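Local coordinates for putative Hit-like protein involved in cell-cycle regulation (Streptococcus mutans, PDB 3L7X) that binds zinc and probably acts as a HIT-family nucleotide hydrolase or transferase, with a putative role in cell-cycle regulation, at residues 36-41 and 78-83. Residues are numbered along the deposited sequence; the frame is centred on the assembly and turned at random.
Sequences NDCLFC and KEHVRN. With ZN (zinc ion), chain B.
Cys-38, Cys-41 and His-80 meet through a shared zinc ion, a buried Cys2His2 site that ties the start of helix 39-45 to the loop following strand 73-77 in this HIT fold. The evidence for a metal-mediated contact lies in the coordination distances. The two cysteines form a CxxC pair, and each thiolate reaches the zinc at 2.3 Å from its SG. His-80 coordinates through ND1, 2.1 Å from the metal. No hydrogen bond joins 36-41 to 78-83, and only these three residues touch, so the link across them runs through the metal. His-131, the first histidine of the predicted histidine triad motif, supplies the fourth ligand, also by ND1, with its ring nearly perpendicular to that of His-80. The site thereby links helix 39-45 to the segment that carries the predicted nucleophile His-133.

Around the imidazole of His-80 the sulfurs take different places. Cys-38 SG lies at the ring edge, close to its plane and 3.8 Å from CE1, whereas Cys-41 SG approaches obliquely, 3.6 Å from His-80 CB. Different first torsions bring the two sulfurs to the same metal: SG of Cys-38 is anti to its own backbone N (chi1 -178°), while that of Cys-41 turns beside its N and anti to the carbonyl carbon (chi1 -84°). Cys-38 also occupies the N-cap position, and its sulfur has a second role there besides metal binding: it accepts a capping hydrogen bond from Cys-41 N, with 3.5 Å from N to SG and an angle of 156° at the hydrogen.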
ATOM      1  N   ASN A  36      17.313   2.420  18.015  1.00 26.07           N
ATOM      2  CA  ASN A  36      16.922   2.372  19.413  1.00 25.80           C
ATOM      3  C   ASN A  36      15.536   2.976  19.624  1.00 28.16           C
ATOM      4  O   ASN A  36      15.080   3.783  18.790  1.00 27.83           O
ATOM      5  CB  ASN A  36      17.965   3.157  20.222  1.00 26.04           C
ATOM      6  CG  ASN A  36      19.144   2.311  20.575  1.00 34.65           C
ATOM      7  OD1 ASN A  36      19.541   1.405  19.833  1.00 35.79           O
ATOM      8  ND2 ASN A  36      19.747   2.604  21.734  1.00 35.91           N
ATOM      9  N   ASP A  37      14.904   2.615  20.751  1.00 26.15           N
ATOM     10  CA  ASP A  37      13.565   3.098  21.101  1.00 26.85           C
ATOM     11  C   ASP A  37      12.562   2.781  19.974  1.00 26.33           C
ATOM     12  O   ASP A  37      11.641   3.585  19.693  1.00 26.56           O
ATOM     13  CB  ASP A  37      13.539   4.603  21.373  1.00 32.02           C
ATOM     14  CG  ASP A  37      14.231   4.985  22.675  0.50 32.13           C
ATOM     15  OD1 ASP A  37      14.531   4.087  23.487  0.50 28.60           O
ATOM     16  OD2 ASP A  37      14.470   6.198  22.869  0.50 34.33           O
ATOM     17  N   CYS A  38      12.808   1.688  19.272  1.00 23.84           N
ATOM     18  CA  CYS A  38      11.845   1.261  18.248  1.00 19.93           C
ATOM     19  C   CYS A  38      11.153  -0.051  18.589  1.00 23.32           C
ATOM     20  O   CYS A  38      11.771  -1.118  18.570  1.00 24.46           O
ATOM     21  CB  CYS A  38      12.571   1.124  16.888  1.00 19.47           C
ATOM     22  SG  CYS A  38      11.335   0.647  15.570  1.00 21.45           S
ATOM     23  N   LEU A  39       9.860   0.038  18.904  1.00 22.75           N
ATOM     24  CA  LEU A  39       9.108  -1.143  19.341  1.00 28.00           C
ATOM     25  C   LEU A  39       9.157  -2.270  18.276  1.00 23.53           C
ATOM     26  O   LEU A  39       9.272  -3.463  18.618  1.00 23.76           O
ATOM     27  CB  LEU A  39       7.635  -0.759  19.534  1.00 27.93           C
ATOM     28  CG  LEU A  39       6.755  -1.978  19.824  1.00 30.36           C
ATOM     29  CD1 LEU A  39       7.068  -2.517  21.165  1.00 34.10           C
ATOM     30  CD2 LEU A  39       5.278  -1.566  19.722  1.00 35.97           C
ATOM     31  N   PHE A  40       9.070  -1.890  16.999  1.00 21.63           N
ATOM     32  CA  PHE A  40       9.061  -2.894  15.936  1.00 19.97           C
ATOM     33  C   PHE A  40      10.430  -3.579  15.771  1.00 21.34           C
ATOM     34  O   PHE A  40      10.476  -4.761  15.484  1.00 22.52           O
ATOM     35  CB  PHE A  40       8.543  -2.336  14.587  1.00 20.47           C
ATOM     36  CG  PHE A  40       7.047  -2.045  14.599  1.00 18.78           C
ATOM     37  CD1 PHE A  40       6.298  -2.204  15.775  1.00 20.23           C
ATOM     38  CD2 PHE A  40       6.426  -1.438  13.495  1.00 15.57           C
ATOM     39  CE1 PHE A  40       4.920  -1.926  15.845  1.00 18.21           C
ATOM     40  CE2 PHE A  40       5.035  -1.156  13.576  1.00 18.37           C
ATOM     41  CZ  PHE A  40       4.281  -1.394  14.723  1.00 17.94           C
ATOM     42  N   CYS A  41      11.523  -2.827  15.993  1.00 20.54           N
ATOM     43  CA  CYS A  41      12.864  -3.426  15.991  1.00 22.58           C
ATOM     44  C   CYS A  41      12.956  -4.427  17.152  1.00 26.15           C
ATOM     45  O   CYS A  41      13.552  -5.518  17.006  1.00 25.86           O
ATOM     46  CB  CYS A  41      13.950  -2.350  16.130  1.00 22.93           C
ATOM     47  SG  CYS A  41      14.367  -1.588  14.484  1.00 23.40           S
ATOM     48  N   LYS A  78      12.255  -6.445   8.311  1.00 23.06           N
ATOM     49  CA  LYS A  78      13.166  -6.670   9.431  1.00 24.28           C
ATOM     50  C   LYS A  78      14.206  -5.562   9.525  1.00 27.90           C
ATOM     51  O   LYS A  78      14.619  -5.196  10.621  1.00 28.34           O
ATOM     52  CB  LYS A  78      13.774  -8.038   9.271  1.00 26.40           C
ATOM     53  CG  LYS A  78      12.737  -9.095   9.554  1.00 25.85           C
ATOM     54  CD  LYS A  78      13.371 -10.462   9.644  1.00 31.24           C
ATOM     55  CE  LYS A  78      12.408 -11.486  10.200  1.00 33.43           C
ATOM     56  NZ  LYS A  78      13.109 -12.804  10.259  1.00 33.58           N
ATOM     57  N   GLU A  79      14.671  -5.080   8.380  1.00 24.31           N
ATOM     58  CA  GLU A  79      15.544  -3.929   8.340  1.00 27.49           C
ATOM     59  C   GLU A  79      14.744  -2.649   8.624  1.00 26.12           C
ATOM     60  O   GLU A  79      13.747  -2.374   7.931  1.00 26.46           O
ATOM     61  CB  GLU A  79      16.229  -3.827   6.955  1.00 29.34           C
ATOM     62  CG  GLU A  79      17.060  -2.547   6.822  1.00 34.80           C
ATOM     63  CD  GLU A  79      17.589  -2.370   5.434  1.00 37.08           C
ATOM     64  OE1 GLU A  79      18.806  -2.454   5.244  1.00 39.68           O
ATOM     65  OE2 GLU A  79      16.791  -2.181   4.499  1.00 36.98           O
ATOM     66  N   HIS A  80      15.170  -1.879   9.616  1.00 25.78           N
ATOM     67  CA  HIS A  80      14.453  -0.666   9.982  1.00 23.45           C
ATOM     68  C   HIS A  80      14.568   0.370   8.854  1.00 21.13           C
ATOM     69  O   HIS A  80      15.639   0.623   8.301  1.00 22.83           O
ATOM     70  CB  HIS A  80      15.015  -0.059  11.290  1.00 22.02           C
ATOM     71  CG  HIS A  80      14.346   1.232  11.664  1.00 19.72           C
ATOM     72  ND1 HIS A  80      13.343   1.295  12.592  1.00 19.82           N
ATOM     73  CD2 HIS A  80      14.494   2.496  11.191  1.00 19.61           C
ATOM     74  CE1 HIS A  80      12.923   2.546  12.716  1.00 18.88           C
ATOM     75  NE2 HIS A  80      13.596   3.296  11.860  1.00 20.98           N
ATOM     76  N   VAL A  81      13.414   0.952   8.516  1.00 20.08           N
ATOM     77  CA  VAL A  81      13.337   2.158   7.736  1.00 20.62           C
ATOM     78  C   VAL A  81      12.111   2.926   8.209  1.00 22.41           C
ATOM     79  O   VAL A  81      11.181   2.316   8.708  1.00 20.92           O
ATOM     80  CB  VAL A  81      13.277   1.804   6.213  1.00 21.85           C
ATOM     81  CG1 VAL A  81      12.000   0.907   5.886  1.00 24.22           C
ATOM     82  CG2 VAL A  81      13.275   3.133   5.367  1.00 21.10           C
ATOM     83  N   ARG A  82      12.096   4.251   8.100  1.00 19.12           N
ATOM     84  CA  ARG A  82      11.050   5.006   8.816  1.00 17.83           C
ATOM     85  C   ARG A  82       9.628   4.735   8.231  1.00 20.67           C
ATOM     86  O   ARG A  82       8.677   4.570   8.992  1.00 18.56           O
ATOM     87  CB  ARG A  82      11.346   6.497   8.786  1.00 21.47           C
ATOM     88  CG  ARG A  82      10.383   7.362   9.553  1.00 20.05           C
ATOM     89  CD  ARG A  82      10.861   8.788   9.459  1.00 19.39           C
ATOM     90  NE  ARG A  82       9.956   9.814   9.997  1.00 20.47           N
ATOM     91  CZ  ARG A  82      10.035  10.280  11.257  1.00 25.60           C
ATOM     92  NH1 ARG A  82      10.980   9.788  12.085  1.00 23.37           N
ATOM     93  NH2 ARG A  82       9.239  11.276  11.659  1.00 22.86           N
ATOM     94  N   ASN A  83       9.527   4.763   6.902  1.00 17.65           N
ATOM     95  CA  ASN A  83       8.238   4.649   6.203  1.00 19.72           C
ATOM     96  C   ASN A  83       8.573   4.561   4.710  1.00 16.82           C
ATOM     97  O   ASN A  83       9.740   4.540   4.326  1.00 19.88           O
ATOM     98  CB  ASN A  83       7.314   5.850   6.561  1.00 21.85           C
ATOM     99  CG  ASN A  83       7.961   7.196   6.250  1.00 18.72           C
ATOM    100  OD1 ASN A  83       8.784   7.299   5.312  1.00 19.66           O
ATOM    101  ND2 ASN A  83       7.584   8.238   7.008  1.00 21.41           N
TER
HETATM  102 ZN    ZN B 140      12.597  -0.237  13.887  0.80 18.23          ZN